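Local coordinates for alpha-l-arabinofuranosidase domain protein (Thermotoga maritima, PDB 4ATW), which probably hydrolyses terminal alpha-L-arabinofuranosyl residues in arabinose-containing glycans, as a thermostable alpha-L-arabinofuranosidase, at residues 46-54 and 110-118; 294-302 and 438-446. One frame throughout, in Å; residues are numbered along the deposited sequence.

Interaction 1. Residues 46-54 and 110-118; sequences ERGFRKDVL and IEYCREIGA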
loop_
_atom_site.group_PDB
_atom_site.type_symbol
_atom_site.label_atom_id
_atom_site.label_comp_id
_atom_site.label_asym_id
_atom_site.label_seq_id
_atom_site.Cartn_x
_atom_site.Cartn_y
_atom_site.Cartn_z
ATOM N N GLU A 46 20.054 9.155 -15.923
ATOM C CA GLU A 46 19.667 9.882 -17.124
ATOM C C GLU A 46 18.413 10.702 -17.000
ATOM O O GLU A 46 18.436 11.923 -17.184
ATOM C CB GLU A 46 19.498 8.899 -18.284
ATOM C CG GLU A 46 20.723 8.849 -19.102
ATOM C CD GLU A 46 21.210 10.254 -19.339
ATOM O OE1 GLU A 46 20.578 10.966 -20.144
ATOM O OE2 GLU A 46 22.199 10.667 -18.697
ATOM N N ARG A 47 17.319 10.011 -16.683
ATOM C CA ARG A 47 16.028 10.644 -16.568
ATOM C C ARG A 47 15.794 11.330 -15.229
ATOM O O ARG A 47 14.693 11.794 -14.971
ATOM C CB ARG A 47 14.938 9.616 -16.868
ATOM C CG ARG A 47 15.451 8.251 -17.328
ATOM C CD ARG A 47 14.241 7.328 -17.671
ATOM N NE ARG A 47 14.480 5.880 -17.584
ATOM C CZ ARG A 47 15.189 5.262 -16.630
ATOM N NH1 ARG A 47 15.770 5.946 -15.643
ATOM N NH2 ARG A 47 15.306 3.935 -16.652
ATOM N N GLY A 48 16.835 11.420 -14.400
ATOM C CA GLY A 48 16.711 12.057 -13.088
ATOM C C GLY A 48 16.264 11.151 -11.935
ATOM O O GLY A 48 15.934 11.610 -10.843
ATOM N N PHE A 49 16.250 9.856 -12.177
ATOM C CA PHE A 49 15.828 8.936 -11.152
ATOM C C PHE A 49 16.987 8.560 -10.227
ATOM O O PHE A 49 18.067 8.226 -10.685
ATOM C CB PHE A 49 15.262 7.678 -11.808
ATOM C CG PHE A 49 14.130 7.938 -12.781
ATOM C CD1 PHE A 49 13.347 9.087 -12.691
ATOM C CD2 PHE A 49 13.781 6.966 -13.725
ATOM C CE1 PHE A 49 12.238 9.249 -13.513
ATOM C CE2 PHE A 49 12.663 7.135 -14.550
ATOM C CZ PHE A 49 11.900 8.272 -14.436
ATOM N N ARG A 50 16.776 8.619 -8.921
ATOM C CA ARG A 50 17.832 8.249 -8.014
ATOM C C ARG A 50 18.060 6.772 -8.247
ATOM O O ARG A 50 17.111 5.982 -8.140
ATOM C CB ARG A 50 17.387 8.488 -6.585
ATOM C CG ARG A 50 17.558 9.886 -6.107
ATOM C CD ARG A 50 19.007 10.132 -5.823
ATOM N NE ARG A 50 19.146 11.027 -4.676
ATOM C CZ ARG A 50 19.316 10.616 -3.425
ATOM N NH1 ARG A 50 19.373 9.322 -3.150
ATOM N NH2 ARG A 50 19.416 11.506 -2.453
ATOM N N LYS A 51 19.306 6.412 -8.572
ATOM C CA LYS A 51 19.679 5.024 -8.835
ATOM C C LYS A 51 19.675 4.235 -7.532
ATOM O O LYS A 51 19.360 3.035 -7.496
ATOM C CB LYS A 51 21.078 4.954 -9.458
ATOM C CG LYS A 51 21.280 5.717 -10.751
ATOM C CD LYS A 51 22.744 5.707 -11.105
ATOM C CE LYS A 51 23.012 6.394 -12.414
ATOM N NZ LYS A 51 24.465 6.354 -12.718
ATOM N N ASP A 52 20.018 4.915 -6.447
ATOM C CA ASP A 52 20.078 4.220 -5.175
ATOM C C ASP A 52 18.725 3.909 -4.640
ATOM O O ASP A 52 18.575 2.909 -3.930
ATOM C CB ASP A 52 20.897 5.011 -4.158
ATOM C CG ASP A 52 20.377 6.388 -3.940
ATOM O OD1 ASP A 52 19.803 6.990 -4.893
ATOM O OD2 ASP A 52 20.577 6.863 -2.797
ATOM N N VAL A 53 17.753 4.767 -4.989
ATOM C CA VAL A 53 16.341 4.595 -4.591
ATOM C C VAL A 53 15.720 3.556 -5.551
ATOM O O VAL A 53 15.007 2.610 -5.162
ATOM C CB VAL A 53 15.572 5.944 -4.689
ATOM C CG1 VAL A 53 14.093 5.710 -4.706
ATOM C CG2 VAL A 53 15.924 6.828 -3.495
ATOM N N LEU A 54 16.053 3.736 -6.816
ATOM C CA LEU A 54 15.577 2.863 -7.849
ATOM C C LEU A 54 15.854 1.400 -7.516
ATOM O O LEU A 54 15.043 0.535 -7.836
ATOM C CB LEU A 54 16.228 3.268 -9.164
ATOM C CG LEU A 54 15.427 3.066 -10.440
ATOM C CD1 LEU A 54 13.950 3.135 -10.132
ATOM C CD2 LEU A 54 15.807 4.155 -11.429
ATOM N N ILE A 110 4.814 7.388 -15.663
ATOM C CA ILE A 110 4.680 6.125 -16.378
ATOM C C ILE A 110 6.062 5.531 -16.672
ATOM O O ILE A 110 6.232 4.312 -16.624
ATOM C CB ILE A 110 3.905 6.303 -17.707
ATOM C CG1 ILE A 110 2.488 6.789 -17.421
ATOM C CG2 ILE A 110 3.834 4.986 -18.469
ATOM C CD1 ILE A 110 1.633 5.798 -16.670
ATOM N N GLU A 111 7.051 6.384 -16.974
ATOM C CA GLU A 111 8.398 5.896 -17.253
ATOM C C GLU A 111 8.881 5.227 -15.989
ATOM O O GLU A 111 9.240 4.070 -16.021
ATOM C CB GLU A 111 9.329 7.026 -17.629
ATOM C CG GLU A 111 10.521 6.521 -18.421
ATOM C CD GLU A 111 10.707 7.261 -19.756
ATOM O OE1 GLU A 111 11.203 8.418 -19.751
ATOM O OE2 GLU A 111 10.344 6.685 -20.812
ATOM N N TYR A 112 8.842 5.938 -14.864
ATOM C CA TYR A 112 9.252 5.357 -13.596
ATOM C C TYR A 112 8.523 4.036 -13.309
ATOM O O TYR A 112 9.104 3.090 -12.747
ATOM C CB TYR A 112 9.009 6.334 -12.451
ATOM C CG TYR A 112 9.862 6.070 -11.216
ATOM C CD1 TYR A 112 9.488 5.137 -10.254
ATOM C CD2 TYR A 112 11.057 6.738 -11.038
ATOM C CE1 TYR A 112 10.286 4.880 -9.151
ATOM C CE2 TYR A 112 11.861 6.491 -9.950
ATOM C CZ TYR A 112 11.488 5.559 -9.000
ATOM O OH TYR A 112 12.405 5.301 -7.960
ATOM N N CYS A 113 7.256 3.955 -13.688
ATOM C CA CYS A 113 6.519 2.715 -13.454
ATOM C C CYS A 113 7.074 1.592 -14.294
ATOM O O CYS A 113 7.344 0.493 -13.798
ATOM C CB CYS A 113 5.047 2.884 -13.765
ATOM S SG CYS A 113 4.273 3.778 -12.508
ATOM N N ARG A 114 7.218 1.882 -15.575
ATOM C CA ARG A 114 7.752 0.934 -16.518
ATOM C C ARG A 114 9.070 0.364 -15.939
ATOM O O ARG A 114 9.219 -0.854 -15.789
ATOM C CB ARG A 114 8.003 1.653 -17.840
ATOM C CG ARG A 114 7.282 1.051 -19.037
ATOM C CD ARG A 114 5.794 1.458 -19.188
ATOM N NE ARG A 114 4.879 0.654 -18.367
ATOM C CZ ARG A 114 3.557 0.617 -18.530
ATOM N NH1 ARG A 114 2.967 1.341 -19.487
ATOM N NH2 ARG A 114 2.837 -0.173 -17.736
ATOM N N GLU A 115 10.000 1.253 -15.580
ATOM C CA GLU A 115 11.304 0.888 -15.050
ATOM C C GLU A 115 11.284 -0.022 -13.849
ATOM O O GLU A 115 12.160 -0.871 -13.713
ATOM C CB GLU A 115 12.101 2.136 -14.703
ATOM C CG GLU A 115 13.516 1.845 -14.229
ATOM C CD GLU A 115 14.478 1.410 -15.352
ATOM O OE1 GLU A 115 14.170 1.574 -16.559
ATOM O OE2 GLU A 115 15.569 0.907 -15.005
ATOM N N ILE A 116 10.316 0.155 -12.949
ATOM C CA ILE A 116 10.241 -0.718 -11.779
ATOM C C ILE A 116 9.211 -1.831 -11.961
ATOM O O ILE A 116 8.916 -2.555 -11.023
ATOM C CB ILE A 116 9.895 0.058 -10.506
ATOM C CG1 ILE A 116 8.551 0.745 -10.659
ATOM C CG2 ILE A 116 10.950 1.105 -10.213
ATOM C CD1 ILE A 116 8.068 1.386 -9.343
ATOM N N GLY A 117 8.673 -1.969 -13.171
ATOM C CA GLY A 117 7.689 -3.007 -13.448
ATOM C C GLY A 117 6.406 -2.931 -12.624
ATOM O O GLY A 117 5.855 -3.965 -12.203
ATOM N N ALA A 118 5.938 -1.704 -12.384
ATOM C CA ALA A 118 4.726 -1.485 -11.620
ATOM C C ALA A 118 3.633 -0.985 -12.535
ATOM O O ALA A 118 3.863 -0.268 -13.497
ATOM C CB ALA A 118 4.966 -0.493 -10.505
#

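Interaction 2. Residues 294-302 and 438-446; sequences EEPYDLKDG and TGPDVNARN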
loop_
_atom_site.group_PDB
_atom_site.type_symbol
_atom_site.label_atom_id
_atom_site.label_comp_id
_atom_site.label_asym_id
_atom_site.label_seq_id
_atom_site.Cartn_x
_atom_site.Cartn_y
_atom_site.Cartn_z
ATOM N N GLU A 294 7.976 13.678 7.385
ATOM C CA GLU A 294 9.045 12.690 7.387
ATOM C C GLU A 294 9.140 11.944 8.729
ATOM O O GLU A 294 10.017 12.172 9.567
ATOM C CB GLU A 294 10.334 13.369 6.949
ATOM C CG GLU A 294 10.179 13.922 5.542
ATOM C CD GLU A 294 11.451 14.518 4.970
ATOM O OE1 GLU A 294 12.487 14.486 5.645
ATOM O OE2 GLU A 294 11.427 15.020 3.835
ATOM N N GLU A 295 8.173 11.042 8.890
ATOM C CA GLU A 295 7.985 10.201 10.052
ATOM C C GLU A 295 9.167 9.243 10.264
ATOM O O GLU A 295 9.536 8.500 9.353
ATOM C CB GLU A 295 6.703 9.407 9.855
ATOM C CG GLU A 295 6.173 8.709 11.097
ATOM C CD GLU A 295 5.261 9.596 11.952
ATOM O OE1 GLU A 295 4.903 10.681 11.461
ATOM O OE2 GLU A 295 4.897 9.208 13.094
ATOM N N PRO A 296 9.783 9.254 11.477
ATOM C CA PRO A 296 10.917 8.404 11.833
ATOM C C PRO A 296 10.432 7.044 12.290
ATOM O O PRO A 296 10.252 6.804 13.469
ATOM C CB PRO A 296 11.567 9.191 12.959
ATOM C CG PRO A 296 10.382 9.708 13.695
ATOM C CD PRO A 296 9.520 10.224 12.563
ATOM N N TYR A 297 10.238 6.145 11.349
ATOM C CA TYR A 297 9.732 4.817 11.677
ATOM C C TYR A 297 10.751 3.947 12.382
ATOM O O TYR A 297 11.928 3.944 12.020
ATOM C CB TYR A 297 9.233 4.119 10.393
ATOM C CG TYR A 297 8.071 4.836 9.712
ATOM C CD1 TYR A 297 6.809 4.861 10.300
ATOM C CD2 TYR A 297 8.243 5.511 8.511
ATOM C CE1 TYR A 297 5.742 5.540 9.707
ATOM C CE2 TYR A 297 7.192 6.194 7.919
ATOM C CZ TYR A 297 5.941 6.201 8.517
ATOM O OH TYR A 297 4.883 6.841 7.904
ATOM N N ASP A 298 10.293 3.226 13.402
ATOM C CA ASP A 298 11.153 2.318 14.138
ATOM C C ASP A 298 10.596 0.888 14.047
ATOM O O ASP A 298 9.517 0.673 13.478
ATOM C CB ASP A 298 11.291 2.769 15.592
ATOM C CG ASP A 298 9.967 2.903 16.293
ATOM O OD1 ASP A 298 9.151 1.970 16.200
ATOM O OD2 ASP A 298 9.748 3.934 16.957
ATOM N N LEU A 299 11.330 -0.085 14.593
ATOM C CA LEU A 299 10.924 -1.500 14.550
ATOM C C LEU A 299 9.473 -1.761 14.965
ATOM O O LEU A 299 8.805 -2.613 14.384
ATOM C CB LEU A 299 11.853 -2.348 15.420
ATOM C CG LEU A 299 11.531 -3.844 15.431
ATOM C CD1 LEU A 299 11.738 -4.460 14.074
ATOM C CD2 LEU A 299 12.420 -4.510 16.445
ATOM N N LYS A 300 9.008 -1.044 15.986
ATOM C CA LYS A 300 7.638 -1.155 16.460
ATOM C C LYS A 300 6.724 -1.037 15.249
ATOM O O LYS A 300 5.918 -1.932 14.988
ATOM C CB LYS A 300 7.334 -0.013 17.418
ATOM C CG LYS A 300 5.889 0.100 17.854
ATOM C CD LYS A 300 5.669 1.318 18.787
ATOM C CE LYS A 300 5.299 2.622 18.046
ATOM N NZ LYS A 300 6.375 3.259 17.242
ATOM N N ASP A 301 6.874 0.065 14.503
ATOM C CA ASP A 301 6.067 0.338 13.332
ATOM C C ASP A 301 6.244 -0.708 12.267
ATOM O O ASP A 301 5.283 -1.085 11.593
ATOM C CB ASP A 301 6.420 1.699 12.781
ATOM C CG ASP A 301 6.348 2.777 13.834
ATOM O OD1 ASP A 301 5.336 2.829 14.573
ATOM O OD2 ASP A 301 7.302 3.580 13.927
ATOM N N GLY A 302 7.472 -1.183 12.107
ATOM C CA GLY A 302 7.729 -2.208 11.103
ATOM C C GLY A 302 6.964 -3.503 11.368
ATOM O O GLY A 302 6.543 -4.208 10.437
ATOM N N THR A 438 13.903 -8.638 12.845
ATOM C CA THR A 438 13.743 -8.032 14.160
ATOM C C THR A 438 14.975 -7.177 14.384
ATOM O O THR A 438 15.703 -6.898 13.429
ATOM C CB THR A 438 13.638 -9.111 15.289
ATOM O OG1 THR A 438 13.152 -8.516 16.510
ATOM C CG2 THR A 438 14.996 -9.753 15.534
ATOM N N GLY A 439 15.200 -6.773 15.631
ATOM C CA GLY A 439 16.356 -5.962 15.949
ATOM C C GLY A 439 16.532 -5.749 17.438
ATOM O O GLY A 439 15.764 -6.276 18.234
ATOM N N PRO A 440 17.528 -4.954 17.847
ATOM C CA PRO A 440 17.818 -4.653 19.254
ATOM C C PRO A 440 16.632 -4.473 20.219
ATOM O O PRO A 440 16.435 -5.257 21.140
ATOM C CB PRO A 440 18.654 -3.384 19.159
ATOM C CG PRO A 440 19.432 -3.615 17.895
ATOM C CD PRO A 440 18.380 -4.147 16.955
ATOM N N ASP A 441 15.862 -3.418 20.019
ATOM C CA ASP A 441 14.712 -3.149 20.866
ATOM C C ASP A 441 13.554 -2.685 19.998
ATOM O O ASP A 441 13.716 -2.431 18.807
ATOM C CB ASP A 441 15.034 -2.088 21.904
ATOM C CG ASP A 441 15.709 -0.878 21.302
ATOM O OD1 ASP A 441 16.796 -1.056 20.709
ATOM O OD2 ASP A 441 15.163 0.242 21.424
ATOM N N VAL A 442 12.378 -2.570 20.592
ATOM C CA VAL A 442 11.219 -2.170 19.823
ATOM C C VAL A 442 11.329 -0.750 19.337
ATOM O O VAL A 442 10.356 -0.175 18.861
ATOM C CB VAL A 442 9.928 -2.304 20.628
ATOM C CG1 VAL A 442 9.747 -3.756 21.074
ATOM C CG2 VAL A 442 9.954 -1.344 21.803
ATOM N N ASN A 443 12.506 -0.165 19.452
ATOM C CA ASN A 443 12.641 1.199 18.983
ATOM C C ASN A 443 13.842 1.369 18.125
ATOM O O ASN A 443 14.267 2.495 17.840
ATOM C CB ASN A 443 12.695 2.165 20.154
ATOM C CG ASN A 443 11.343 2.329 20.793
ATOM O OD1 ASN A 443 10.341 2.569 20.084
ATOM N ND2 ASN A 443 11.282 2.187 22.122
ATOM N N ALA A 444 14.395 0.245 17.705
ATOM C CA ALA A 444 15.580 0.288 16.866
ATOM C C ALA A 444 15.165 0.879 15.538
ATOM O O ALA A 444 13.996 0.807 15.171
ATOM C CB ALA A 444 16.152 -1.121 16.674
ATOM N N ARG A 445 16.121 1.479 14.842
ATOM C CA ARG A 445 15.868 2.077 13.547
ATOM C C ARG A 445 17.197 2.190 12.815
ATOM O O ARG A 445 18.256 2.247 13.442
ATOM C CB ARG A 445 15.181 3.441 13.711
ATOM C CG ARG A 445 15.802 4.349 14.753
ATOM C CD ARG A 445 14.822 5.429 15.238
ATOM N NE ARG A 445 14.138 6.103 14.133
ATOM C CZ ARG A 445 14.750 6.752 13.142
ATOM N NH1 ARG A 445 16.077 6.820 13.103
ATOM N NH2 ARG A 445 14.036 7.334 12.181
ATOM N N ASN A 446 17.152 2.178 11.486
ATOM C CA ASN A 446 18.377 2.263 10.692
ATOM C C ASN A 446 18.773 3.694 10.461
ATOM O O ASN A 446 17.915 4.554 10.312
ATOM C CB ASN A 446 18.201 1.575 9.336
ATOM C CG ASN A 446 18.003 0.086 9.472
ATOM O OD1 ASN A 446 17.932 -0.640 8.482
ATOM N ND2 ASN A 446 17.920 -0.381 10.710
#

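Interaction 1. Residues 46-54 and 110-118
Tyr112, on helix 106-116, reaches across to Phe49 and then to Leu54. Tyr112 CB lies 4.0 Å from Phe49 CZ. With CG anti to the backbone N (chi1 -158°), the ring is taken toward Phe49, the side chains running past each other in opposite directions, and Tyr112 CD2 sits 3.5 Å above the Phe49 plane, over the ring centre. Centroids 4.8 Å apart and planes at 73° define a T-shaped stack in which Tyr112 gives the edge and Phe49 the face. Tyr112 CE2 lies near both Phe49 CG (3.9 Å) and Leu54 CD1 (4.0 Å). Tyr112 CZ meets Leu54 CD1 at 3.6 Å, and the phenol OH ends between that methyl and Val53 CG1. Leu54 CD1 also touches Ile116 CG2 at 3.6 Å. The opposite face of Phe49 is covered by CB of Arg47, whose NH2 forms a salt bridge to Glu115 OE1 (2.6 Å). Arg47 NH1 has a second salt bridge to Asp45, and Glu115 OE2 one to Lys58. Helix 106-116 is joined to the start of helix 51-58 and the loop before it, consistent with apolar burial carrying most of the contact, the ion pairs probably adding attraction at its more exposed side.

Interaction 2. Residues 294-302 and 438-446
Leu299 N donates to Ala444 O at 2.9 Å with an N-H...O angle of 156°, so the opening turn of helix 299-313 is bonded directly to the loop after strand 433-438. The contact thereby joins the N-terminus of a barrel helix to a loop of the mixed-sheet beta domain. One residue on, Lys300 N makes a weak bond to Val442 O at 3.3 Å. Beside these backbone links the Leu299 side chain, its CG anti to the backbone N (chi1 -179°), enters the bend of the loop: CD2 lies 3.4 Å from Asp441 O and close to Gly439 N, while CD1 faces Thr438 CA. At the other end of the contact the Arg445 guanidinium lies against Pro296, with NH2 beside its CB.

The next shell fixes the helix end. Asp298 and Asp301 form a capping box: Asp298 N gives a nearly straight bond (171°) to Asp301 OD2 at 3.1 Å, and Asp301 N returns a weak one to Asp298 OD1 at 3.4 Å. Lys300 bends back so that its NZ makes salt bridges to both carboxylates, 2.9 Å from Asp301 OD1 and, as the weak partner, 3.2 Å from Asp298 OD1. Further out, Arg287 pairs with the OD2 atoms of both aspartates, and Phe474 packs on Leu299 and Val442 while its carbonyl accepts from Thr438 OG1.

The first amides of a helix lack acceptors within it; here loop carbonyls and a carboxylate supply them. This is consistent with a helix start whose buried acidic groups are largely balanced by Lys300 and Arg287.

The eight parallel strands in sequential order, with intervening helices, fit a (beta/alpha)8 barrel, and the 10-strand mixed sheet belongs to an accompanying beta domain. Interaction 1 lies within the barrel, joining the helices that lead into adjacent strands 64-67 and 119-123. Interaction 2 instead joins the helix after strand 276-284 to a loop of the beta domain; the Cys306-Cys476 disulfide ties the same helix to strand 475-481. The two do not touch: their centres are 27 Å apart and their nearest atoms about 11 Å. In such barrels the active site lies at the C-terminal strand ends; both 46-54 and 294-302 follow a barrel strand on that side, but neither contact is assigned a role there.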